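Local atomic coordinates of lectin CEL-I, N-acetyl-D-galactosamine-specific C-type (Cucumaria echinata, PDB entry 4WQQ), a protein that binds sugars in a calcium-dependent manner, the natural lectin recognising galactose and N-acetylgalactosamine and this engineered form being directed toward mannose. Residues G100-N105 with Q114-E119; F85-G90 with G121-N126; A53-V58 with Y95-G100. The protein carries 3 engineered substitutions. One frame throughout, in Å; residues are numbered along the deposited sequence.

Contact 1 of 3, residues G100-N105 with Q114-E119. Engineered in segment 100-105: Glu102 (natural residue Gln), Asn104 (natural residue Asp). With CA (calcium ion), chain F; CA (calcium ion), chain E; MAN (alpha-D-mannopyranose), chain H.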
loop_
_atom_site.group_PDB
_atom_site.type_symbol
_atom_site.label_atom_id
_atom_site.label_comp_id
_atom_site.label_asym_id
_atom_site.label_seq_id
_atom_site.Cartn_x
_atom_site.Cartn_y
_atom_site.Cartn_z
ATOM N N GLY A 100 1.716 -0.164 35.745
ATOM C CA GLY A 100 1.461 -0.655 37.091
ATOM C C GLY A 100 0.039 -0.443 37.486
ATOM O O GLY A 100 -0.477 0.651 37.335
ATOM N N GLY A 101 -0.598 -1.503 37.952
ATOM C CA GLY A 101 -2.023 -1.512 38.333
ATOM C C GLY A 101 -3.087 -1.455 37.255
ATOM O O GLY A 101 -4.295 -1.472 37.572
ATOM N N GLU A 102 -2.650 -1.460 35.982
ATOM C CA GLU A 102 -3.601 -1.516 34.873
ATOM C C GLU A 102 -3.636 -2.957 34.308
ATOM O O GLU A 102 -2.610 -3.681 34.432
ATOM C CB GLU A 102 -3.128 -0.533 33.814
ATOM C CG GLU A 102 -2.906 0.860 34.375
ATOM C CD GLU A 102 -4.155 1.576 34.921
ATOM O OE1 GLU A 102 -5.274 1.137 34.635
ATOM O OE2 GLU A 102 -4.021 2.635 35.640
ATOM N N PRO A 103 -4.729 -3.347 33.639
ATOM C CA PRO A 103 -5.965 -2.507 33.439
ATOM C C PRO A 103 -6.793 -2.550 34.714
ATOM O O PRO A 103 -6.853 -3.569 35.356
ATOM C CB PRO A 103 -6.715 -3.244 32.324
ATOM C CG PRO A 103 -6.262 -4.641 32.409
ATOM C CD PRO A 103 -4.843 -4.618 32.931
ATOM N N ASN A 104 -7.322 -1.442 35.160
ATOM C CA ASN A 104 -8.068 -1.458 36.392
ATOM C C ASN A 104 -9.553 -1.232 36.240
ATOM O O ASN A 104 -10.238 -1.165 37.235
ATOM C CB ASN A 104 -7.475 -0.438 37.351
ATOM C CG ASN A 104 -7.624 1.003 36.899
ATOM O OD1 ASN A 104 -8.015 1.292 35.791
ATOM N ND2 ASN A 104 -7.267 1.906 37.761
ATOM N N ASN A 105 -10.062 -1.079 35.011
ATOM C CA ASN A 105 -11.503 -0.911 34.778
ATOM C C ASN A 105 -12.094 0.129 35.726
ATOM O O ASN A 105 -13.143 -0.077 36.341
ATOM C CB ASN A 105 -12.230 -2.273 34.869
ATOM C CG ASN A 105 -13.562 -2.251 34.194
ATOM O OD1 ASN A 105 -13.766 -1.716 33.060
ATOM N ND2 ASN A 105 -14.533 -2.833 34.874
ATOM N N GLN A 114 -4.782 2.588 25.711
ATOM C CA GLN A 114 -4.022 3.731 25.277
ATOM C C GLN A 114 -2.590 3.645 25.866
ATOM O O GLN A 114 -2.402 3.084 26.948
ATOM C CB GLN A 114 -4.708 5.064 25.723
ATOM C CG GLN A 114 -4.883 5.184 27.233
ATOM C CD GLN A 114 -5.637 6.398 27.748
ATOM O OE1 GLN A 114 -5.576 6.614 28.935
ATOM N NE2 GLN A 114 -6.392 7.131 26.924
ATOM N N PHE A 115 -1.618 4.200 25.169
ATOM C CA PHE A 115 -0.298 4.490 25.793
ATOM C C PHE A 115 -0.387 5.702 26.723
ATOM O O PHE A 115 -0.982 6.745 26.398
ATOM C CB PHE A 115 0.741 4.879 24.721
ATOM C CG PHE A 115 1.225 3.769 23.810
ATOM C CD1 PHE A 115 0.670 2.512 23.758
ATOM C CD2 PHE A 115 2.283 4.040 22.970
ATOM C CE1 PHE A 115 1.141 1.564 22.884
ATOM C CE2 PHE A 115 2.807 3.076 22.143
ATOM C CZ PHE A 115 2.241 1.845 22.080
ATOM N N ARG A 116 0.281 5.614 27.853
ATOM C CA ARG A 116 0.762 6.789 28.582
ATOM C C ARG A 116 1.971 7.430 27.884
ATOM O O ARG A 116 2.647 6.783 27.105
ATOM C CB ARG A 116 1.198 6.346 30.013
ATOM C CG ARG A 116 0.051 5.667 30.675
ATOM C CD ARG A 116 0.035 5.751 32.153
ATOM N NE ARG A 116 -1.169 6.492 32.510
ATOM C CZ ARG A 116 -2.099 6.095 33.398
ATOM N NH1 ARG A 116 -2.014 4.916 34.110
ATOM N NH2 ARG A 116 -3.131 6.899 33.576
ATOM N N HIS A 117 2.209 8.700 28.174
ATOM C CA HIS A 117 3.345 9.392 27.579
ATOM C C HIS A 117 4.633 9.082 28.368
ATOM O O HIS A 117 5.710 9.500 27.938
ATOM C CB HIS A 117 3.166 10.916 27.473
ATOM C CG HIS A 117 3.192 11.672 28.765
ATOM N ND1 HIS A 117 2.119 11.722 29.639
ATOM C CD2 HIS A 117 4.173 12.438 29.334
ATOM C CE1 HIS A 117 2.423 12.536 30.645
ATOM N NE2 HIS A 117 3.660 12.965 30.484
ATOM N N THR A 118 4.495 8.331 29.442
ATOM C CA THR A 118 5.645 8.010 30.340
ATOM C C THR A 118 5.987 6.529 30.241
ATOM O O THR A 118 5.228 5.713 29.659
ATOM C CB THR A 118 5.279 8.363 31.763
ATOM O OG1 THR A 118 4.066 7.700 32.123
ATOM C CG2 THR A 118 5.157 9.785 31.921
ATOM N N GLU A 119 7.167 6.173 30.753
ATOM C CA GLU A 119 7.562 4.776 30.897
ATOM C C GLU A 119 7.498 3.980 29.576
ATOM O O GLU A 119 6.980 2.879 29.520
ATOM C CB GLU A 119 6.723 4.071 31.981
ATOM C CG GLU A 119 6.873 4.667 33.376
ATOM C CD GLU A 119 6.123 3.894 34.458
ATOM O OE1 GLU A 119 6.481 4.092 35.644
ATOM O OE2 GLU A 119 5.196 3.069 34.143
HETATM CA CA CA F . -7.233 2.545 33.874
HETATM CA CA CA E . -12.893 -2.893 30.943
HETATM C C1 MAN H . -5.908 7.389 36.804
HETATM C C2 MAN H . -5.752 5.898 36.867
HETATM C C3 MAN H . -6.037 5.220 35.535
HETATM C C4 MAN H . -7.324 5.789 34.960
HETATM C C5 MAN H . -7.095 7.301 34.732
HETATM C C6 MAN H . -8.214 8.069 34.072
HETATM O O1 MAN H . -4.754 7.800 36.123
HETATM O O2 MAN H . -6.741 5.508 37.782
HETATM O O3 MAN H . -6.199 3.830 35.802
HETATM O O4 MAN H . -7.572 5.080 33.761
HETATM O O5 MAN H . -7.062 7.864 36.098
HETATM O O6 MAN H . -9.284 7.656 34.898
HETATM O O HOH W 1 -10.735 -2.919 31.873
#

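Contact 2 of 3, residues F85-G90 with G121-N126. With CA (calcium ion), chain F; MAN (alpha-D-mannopyranose), chain H.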
loop_
_atom_site.group_PDB
_atom_site.type_symbol
_atom_site.label_atom_id
_atom_site.label_comp_id
_atom_site.label_asym_id
_atom_site.label_seq_id
_atom_site.Cartn_x
_atom_site.Cartn_y
_atom_site.Cartn_z
ATOM N N PHE A 85 -9.020 -8.333 26.799
ATOM C CA PHE A 85 -8.779 -7.350 25.749
ATOM C C PHE A 85 -8.495 -8.028 24.434
ATOM O O PHE A 85 -7.852 -9.065 24.413
ATOM C CB PHE A 85 -7.644 -6.391 26.160
ATOM C CG PHE A 85 -8.106 -5.327 27.160
ATOM C CD1 PHE A 85 -8.148 -5.600 28.508
ATOM C CD2 PHE A 85 -8.568 -4.079 26.741
ATOM C CE1 PHE A 85 -8.607 -4.645 29.410
ATOM C CE2 PHE A 85 -9.011 -3.136 27.630
ATOM C CZ PHE A 85 -9.064 -3.436 28.991
ATOM N N ILE A 86 -9.003 -7.437 23.355
ATOM C CA ILE A 86 -8.720 -7.850 22.005
ATOM C C ILE A 86 -8.245 -6.630 21.165
ATOM O O ILE A 86 -8.476 -5.455 21.543
ATOM C CB ILE A 86 -9.944 -8.510 21.364
ATOM C CG1 ILE A 86 -11.166 -7.580 21.368
ATOM C CG2 ILE A 86 -10.235 -9.867 21.978
ATOM C CD1 ILE A 86 -12.277 -8.028 20.495
ATOM N N TRP A 87 -7.586 -6.933 20.017
ATOM C CA TRP A 87 -7.285 -5.896 19.015
ATOM C C TRP A 87 -8.389 -5.735 17.996
ATOM O O TRP A 87 -8.900 -6.757 17.492
ATOM C CB TRP A 87 -6.005 -6.242 18.282
ATOM C CG TRP A 87 -4.728 -6.243 19.113
ATOM C CD1 TRP A 87 -3.921 -7.359 19.356
ATOM C CD2 TRP A 87 -4.103 -5.162 19.769
ATOM N NE1 TRP A 87 -2.880 -7.007 20.116
ATOM C CE2 TRP A 87 -2.941 -5.666 20.401
ATOM C CE3 TRP A 87 -4.395 -3.802 19.917
ATOM C CZ2 TRP A 87 -2.074 -4.865 21.158
ATOM C CZ3 TRP A 87 -3.495 -3.000 20.673
ATOM C CH2 TRP A 87 -2.367 -3.508 21.241
ATOM N N THR A 88 -8.698 -4.503 17.632
ATOM C CA THR A 88 -9.708 -4.240 16.625
ATOM C C THR A 88 -9.374 -4.848 15.264
ATOM O O THR A 88 -10.305 -5.170 14.529
ATOM C CB THR A 88 -9.957 -2.752 16.424
ATOM O OG1 THR A 88 -8.730 -2.084 16.094
ATOM C CG2 THR A 88 -10.582 -2.119 17.676
ATOM N N ASP A 89 -8.073 -5.053 14.982
ATOM C CA ASP A 89 -7.600 -5.555 13.674
ATOM C C ASP A 89 -7.629 -7.052 13.553
ATOM O O ASP A 89 -7.339 -7.608 12.484
ATOM C CB ASP A 89 -6.227 -4.988 13.279
ATOM C CG ASP A 89 -5.068 -5.479 14.106
ATOM O OD1 ASP A 89 -5.270 -6.356 14.998
ATOM O OD2 ASP A 89 -3.979 -4.876 13.953
ATOM N N GLY A 90 -8.069 -7.694 14.611
ATOM C CA GLY A 90 -8.257 -9.133 14.613
ATOM C C GLY A 90 -7.002 -9.895 14.897
ATOM O O GLY A 90 -7.020 -11.120 14.929
ATOM N N GLY A 121 5.653 4.243 27.094
ATOM C CA GLY A 121 4.279 4.040 26.552
ATOM C C GLY A 121 3.482 2.975 27.221
ATOM O O GLY A 121 2.542 2.403 26.625
ATOM N N ALA A 122 3.797 2.670 28.473
ATOM C CA ALA A 122 3.041 1.623 29.155
ATOM C C ALA A 122 1.513 1.968 29.114
ATOM O O ALA A 122 1.106 3.115 29.188
ATOM C CB ALA A 122 3.486 1.481 30.610
ATOM N N TRP A 123 0.725 0.903 28.969
ATOM C CA TRP A 123 -0.667 0.962 28.629
ATOM C C TRP A 123 -1.566 1.202 29.847
ATOM O O TRP A 123 -1.303 0.733 30.958
ATOM C CB TRP A 123 -1.107 -0.335 27.979
ATOM C CG TRP A 123 -0.301 -0.826 26.808
ATOM C CD1 TRP A 123 0.722 -0.196 26.190
ATOM C CD2 TRP A 123 -0.457 -2.069 26.166
ATOM N NE1 TRP A 123 1.174 -0.945 25.153
ATOM C CE2 TRP A 123 0.472 -2.113 25.120
ATOM C CE3 TRP A 123 -1.311 -3.134 26.349
ATOM C CZ2 TRP A 123 0.555 -3.184 24.277
ATOM C CZ3 TRP A 123 -1.238 -4.209 25.514
ATOM C CH2 TRP A 123 -0.321 -4.218 24.474
ATOM N N ASN A 124 -2.654 1.958 29.591
ATOM C CA ASN A 124 -3.747 2.159 30.497
ATOM C C ASN A 124 -5.075 1.872 29.750
ATOM O O ASN A 124 -5.166 2.078 28.529
ATOM C CB ASN A 124 -3.743 3.590 30.930
ATOM C CG ASN A 124 -4.888 3.920 31.835
ATOM O OD1 ASN A 124 -5.225 3.189 32.759
ATOM N ND2 ASN A 124 -5.542 5.038 31.533
ATOM N N ASP A 125 -6.068 1.379 30.482
ATOM C CA ASP A 125 -7.439 1.366 30.043
ATOM C C ASP A 125 -8.143 2.655 30.467
ATOM O O ASP A 125 -7.966 3.163 31.599
ATOM C CB ASP A 125 -8.187 0.098 30.481
ATOM C CG ASP A 125 -8.256 -0.068 32.022
ATOM O OD1 ASP A 125 -7.459 0.533 32.794
ATOM O OD2 ASP A 125 -9.080 -0.867 32.442
ATOM N N ASN A 126 -8.985 3.155 29.568
ATOM C CA ASN A 126 -9.694 4.374 29.870
ATOM C C ASN A 126 -11.139 4.263 29.321
ATOM O O ASN A 126 -11.528 3.261 28.689
ATOM C CB ASN A 126 -8.901 5.581 29.341
ATOM C CG ASN A 126 -9.033 6.832 30.231
ATOM O OD1 ASN A 126 -10.104 7.110 30.798
ATOM N ND2 ASN A 126 -7.950 7.626 30.341
HETATM CA CA CA F . -7.233 2.545 33.874
HETATM C C1 MAN H . -5.908 7.389 36.804
HETATM C C2 MAN H . -5.752 5.898 36.867
HETATM C C3 MAN H . -6.037 5.220 35.535
HETATM C C4 MAN H . -7.324 5.789 34.960
HETATM C C5 MAN H . -7.095 7.301 34.732
HETATM C C6 MAN H . -8.214 8.069 34.072
HETATM O O1 MAN H . -4.754 7.800 36.123
HETATM O O2 MAN H . -6.741 5.508 37.782
HETATM O O3 MAN H . -6.199 3.830 35.802
HETATM O O4 MAN H . -7.572 5.080 33.761
HETATM O O5 MAN H . -7.062 7.864 36.098
HETATM O O6 MAN H . -9.284 7.656 34.898
#

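Contact 3 of 3, residues A53-V58 with Y95-G100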
loop_
_atom_site.group_PDB
_atom_site.type_symbol
_atom_site.label_atom_id
_atom_site.label_comp_id
_atom_site.label_asym_id
_atom_site.label_seq_id
_atom_site.Cartn_x
_atom_site.Cartn_y
_atom_site.Cartn_z
ATOM N N ALA A 53 9.807 -3.927 20.172
ATOM C CA ALA A 53 10.340 -3.111 19.114
ATOM C C ALA A 53 9.180 -2.302 18.522
ATOM O O ALA A 53 9.334 -1.110 18.290
ATOM C CB ALA A 53 10.978 -3.981 18.055
ATOM N N GLU A 54 8.058 -2.968 18.286
ATOM C CA GLU A 54 6.879 -2.233 17.750
ATOM C C GLU A 54 6.407 -1.162 18.734
ATOM O O GLU A 54 6.114 -0.051 18.344
ATOM C CB GLU A 54 5.761 -3.187 17.341
ATOM C CG GLU A 54 4.632 -2.453 16.571
ATOM C CD GLU A 54 3.603 -3.359 15.916
ATOM O OE1 GLU A 54 3.413 -4.539 16.352
ATOM O OE2 GLU A 54 2.939 -2.827 14.964
ATOM N N GLN A 55 6.364 -1.498 20.019
ATOM C CA GLN A 55 6.008 -0.589 21.045
ATOM C C GLN A 55 6.912 0.629 20.999
ATOM O O GLN A 55 6.448 1.792 21.035
ATOM C CB GLN A 55 6.115 -1.297 22.419
ATOM C CG GLN A 55 5.929 -0.404 23.593
ATOM C CD GLN A 55 4.478 -0.023 23.875
ATOM O OE1 GLN A 55 3.531 -0.730 23.521
ATOM N NE2 GLN A 55 4.324 1.095 24.540
ATOM N N ALA A 56 8.234 0.393 20.999
ATOM C CA ALA A 56 9.125 1.509 21.013
ATOM C C ALA A 56 9.011 2.362 19.765
ATOM O O ALA A 56 9.108 3.595 19.855
ATOM C CB ALA A 56 10.557 1.018 21.249
ATOM N N TYR A 57 8.826 1.744 18.633
ATOM C CA TYR A 57 8.729 2.461 17.345
ATOM C C TYR A 57 7.526 3.422 17.427
ATOM O O TYR A 57 7.619 4.629 17.185
ATOM C CB TYR A 57 8.542 1.497 16.176
ATOM C CG TYR A 57 8.133 2.297 14.958
ATOM C CD1 TYR A 57 9.059 3.014 14.223
ATOM C CD2 TYR A 57 6.775 2.427 14.635
ATOM C CE1 TYR A 57 8.663 3.836 13.191
ATOM C CE2 TYR A 57 6.375 3.225 13.601
ATOM C CZ TYR A 57 7.288 3.932 12.875
ATOM O OH TYR A 57 6.819 4.724 11.826
ATOM N N VAL A 58 6.415 2.871 17.889
ATOM C CA VAL A 58 5.175 3.657 18.045
ATOM C C VAL A 58 5.286 4.810 19.015
ATOM O O VAL A 58 4.932 5.926 18.719
ATOM C CB VAL A 58 3.997 2.720 18.400
ATOM C CG1 VAL A 58 2.728 3.523 18.774
ATOM C CG2 VAL A 58 3.693 1.775 17.259
ATOM N N TYR A 95 1.789 -9.835 23.007
ATOM C CA TYR A 95 2.546 -8.885 23.732
ATOM C C TYR A 95 1.619 -7.963 24.534
ATOM O O TYR A 95 0.596 -7.530 24.040
ATOM C CB TYR A 95 3.397 -8.039 22.774
ATOM C CG TYR A 95 4.120 -6.915 23.338
ATOM C CD1 TYR A 95 5.373 -7.068 23.941
ATOM C CD2 TYR A 95 3.596 -5.599 23.291
ATOM C CE1 TYR A 95 6.038 -6.018 24.446
ATOM C CE2 TYR A 95 4.297 -4.530 23.810
ATOM C CZ TYR A 95 5.527 -4.753 24.412
ATOM O OH TYR A 95 6.248 -3.700 24.915
ATOM N N THR A 96 1.990 -7.687 25.770
ATOM C CA THR A 96 1.320 -6.635 26.580
ATOM C C THR A 96 2.328 -5.746 27.319
ATOM O O THR A 96 3.438 -6.185 27.642
ATOM C CB THR A 96 0.232 -7.218 27.531
ATOM O OG1 THR A 96 0.871 -7.905 28.634
ATOM C CG2 THR A 96 -0.780 -8.077 26.820
ATOM N N LYS A 97 2.013 -4.460 27.553
ATOM C CA LYS A 97 2.839 -3.621 28.356
ATOM C C LYS A 97 1.985 -2.757 29.261
ATOM O O LYS A 97 2.148 -1.540 29.277
ATOM C CB LYS A 97 3.737 -2.756 27.450
ATOM C CG LYS A 97 4.986 -2.170 28.103
ATOM C CD LYS A 97 5.654 -1.033 27.318
ATOM C CE LYS A 97 6.513 -0.180 28.216
ATOM N NZ LYS A 97 7.598 -0.973 28.831
ATOM N N TRP A 98 1.158 -3.386 30.086
ATOM C CA TRP A 98 0.314 -2.641 31.067
ATOM C C TRP A 98 1.110 -1.886 32.070
ATOM O O TRP A 98 2.074 -2.417 32.624
ATOM C CB TRP A 98 -0.603 -3.632 31.753
ATOM C CG TRP A 98 -1.631 -4.213 30.849
ATOM C CD1 TRP A 98 -1.733 -5.500 30.442
ATOM C CD2 TRP A 98 -2.750 -3.517 30.271
ATOM N NE1 TRP A 98 -2.820 -5.652 29.622
ATOM C CE2 TRP A 98 -3.444 -4.440 29.488
ATOM C CE3 TRP A 98 -3.188 -2.168 30.311
ATOM C CZ2 TRP A 98 -4.609 -4.102 28.802
ATOM C CZ3 TRP A 98 -4.291 -1.829 29.650
ATOM C CH2 TRP A 98 -5.012 -2.796 28.882
ATOM N N ALA A 99 0.788 -0.618 32.275
ATOM C CA ALA A 99 1.371 0.114 33.378
ATOM C C ALA A 99 0.987 -0.542 34.708
ATOM O O ALA A 99 -0.000 -1.311 34.812
ATOM C CB ALA A 99 0.934 1.555 33.353
ATOM N N GLY A 100 1.716 -0.164 35.745
ATOM C CA GLY A 100 1.461 -0.655 37.091
ATOM C C GLY A 100 0.039 -0.443 37.486
ATOM O O GLY A 100 -0.477 0.651 37.335
#

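Contact 1 of 3, residues G100-N105 with Q114-E119
In the calcium-dependent sugar site of this C-type lectin, Glu102 of the Glu-Pro-Asn motif reaches across to Arg116, and bound alpha-D-mannopyranose lies against both. Glu102 and Asn104 are engineered, replacing the natural Gln and Asp, while Pro103 between them follows a cis peptide bond, a hallmark of this motif in the family. The two oxygens of the Glu102 carboxylate divide their work. OE1 of Glu102 binds the calcium ion at 2.5 Å, and OE2 of Glu102 meets NH1 of Arg116 at 3.4 Å in a long, weak salt bridge that bends to 141° at the hydrogen. OE2 comes in at the edge of the guanidinium, near its plane, although carboxylate and guanidinium planes are turned 70° apart. A bend at chi2 (-64°) brings the Glu102 carboxylate round to the metal. Asn104 also divides its amide, between metal and sugar: its OD1 binds the same calcium at 2.4 Å, and its ND2 gives a weak hydrogen bond to O3 of the mannose. That O3 and the neighbouring O4 both ligate the metal, with Glu110, Asn124 and Asp125 completing the shell. Asn105 turns instead to a second calcium, which its OD1 binds together with a water. At the reducing end of the sugar, Arg116 NH2 donates weakly to mannose O1 over 3.2 Å, the oxygen lying oblique to the guanidinium plane.

Contact 2 of 3, residues F85-G90 with G121-N126
OD1 of Asp125, a residue whose CB touches CZ of Phe85, binds the calcium ion at 2.3 Å, while OD2 of the same carboxylate accepts a hydrogen bond from the backbone N of Asn105. The CG of Asp125 sits between the backbone N and the carbonyl carbon (chi1 61°), a torsion that lets the side-chain OD1 and the main-chain O of Asp125 reach the same metal, the latter at 2.5 Å. Asn124 adds OD1 to the shell at 2.4 Å, and its ND2 donates to O4 of the bound mannose across 3.0 Å in a fairly straight bond of 150°. With Trp123 before them, these residues form the Trp-Asn-Asp motif of C-type lectins, in which a short strand, 123-126, presents metal and sugar ligands while its tryptophan turns into the protein. The segment 85-90 packs against that inner side. CZ of Phe85 meets CB of Asp125 at 3.9 Å, touching the methylene that carries the metal-binding carboxylate. Further along, Trp87 directs an edge at the face of Trp123 in an offset edge-to-face pair, the six-membered rings inclined at 76° with centroids 5.7 Å apart. The nearest carbons are CZ2 of Trp87 and CH2 of Trp123, separated by 3.8 Å. Leu76 of strand 71-77 also touches both indoles, and the indole NE1 of Trp123 is hydrogen-bonded to Gln55 OE1.

Contact 3 of 3, residues A53-V58 with Y95-G100
Helix 52-65 of the C-type lectin fold meets the long loop that precedes strand 112-116 through one side chain, Gln55, which touches both Tyr95 and Lys97. With CG anti to the backbone N (chi1 173°), Gln55 leaves the helix toward the loop, and a bend at chi2 (77°) turns the amide so that OE1 comes to the ring edge. The aliphatic part of Gln55 packs on the phenol end of Tyr95: CB of Gln55 lies 3.5 Å from OH of Tyr95, and CG of Gln55 follows at 3.6 Å from the same oxygen. The amide oxygen comes in at the rim of the ring and in its plane, OE1 of Gln55 standing 3.9 Å from CE2 of Tyr95, with amide and ring planes 35° apart. From two residues further along the loop, the methylene chain of Lys97 crosses the glutamine at about a right angle, bringing its CD to 3.7 Å from Gln55 NE2. These are packing contacts, not polar ones; the amide of this buried glutamine spends its hydrogen bonds elsewhere. Besides the bond of its oxygen with Trp123, NE2 donates to the main-chain O of Gly120 and weakly to that of Gly121. Such bonding at both ends would fix the amide's rotation and settle which end faces the tyrosine. Segment 95-100 belongs to the long-loop region of the C-type lectin fold and runs next to the Trp-Asn-Asp strand, with which Lys97 and Ala99 share backbone hydrogen bonds at Trp123.

In the fold
All three contacts converge on strand 123-126, and their centres are each about 10 Å from one another. Contacts 1 and 2 build the two halves of one site: both touch the same calcium and the mannose, and Asn105 N to Asp125 OD2, at 2.8 Å, joins them beside the metal. Strand pairing links them again, Gln114 O lying 2.9 Å from Asn124 N. Contact 3 lies further from the metal, with the side chain of Lys97 about 14 Å from a bound calcium. It shares Gly100 with contact 1 and meets contact 2 through Trp123, whose backbone N lies 2.8 Å from Lys97 O. Along the chain, contact 1 is nested within the loop that contact 2 closes.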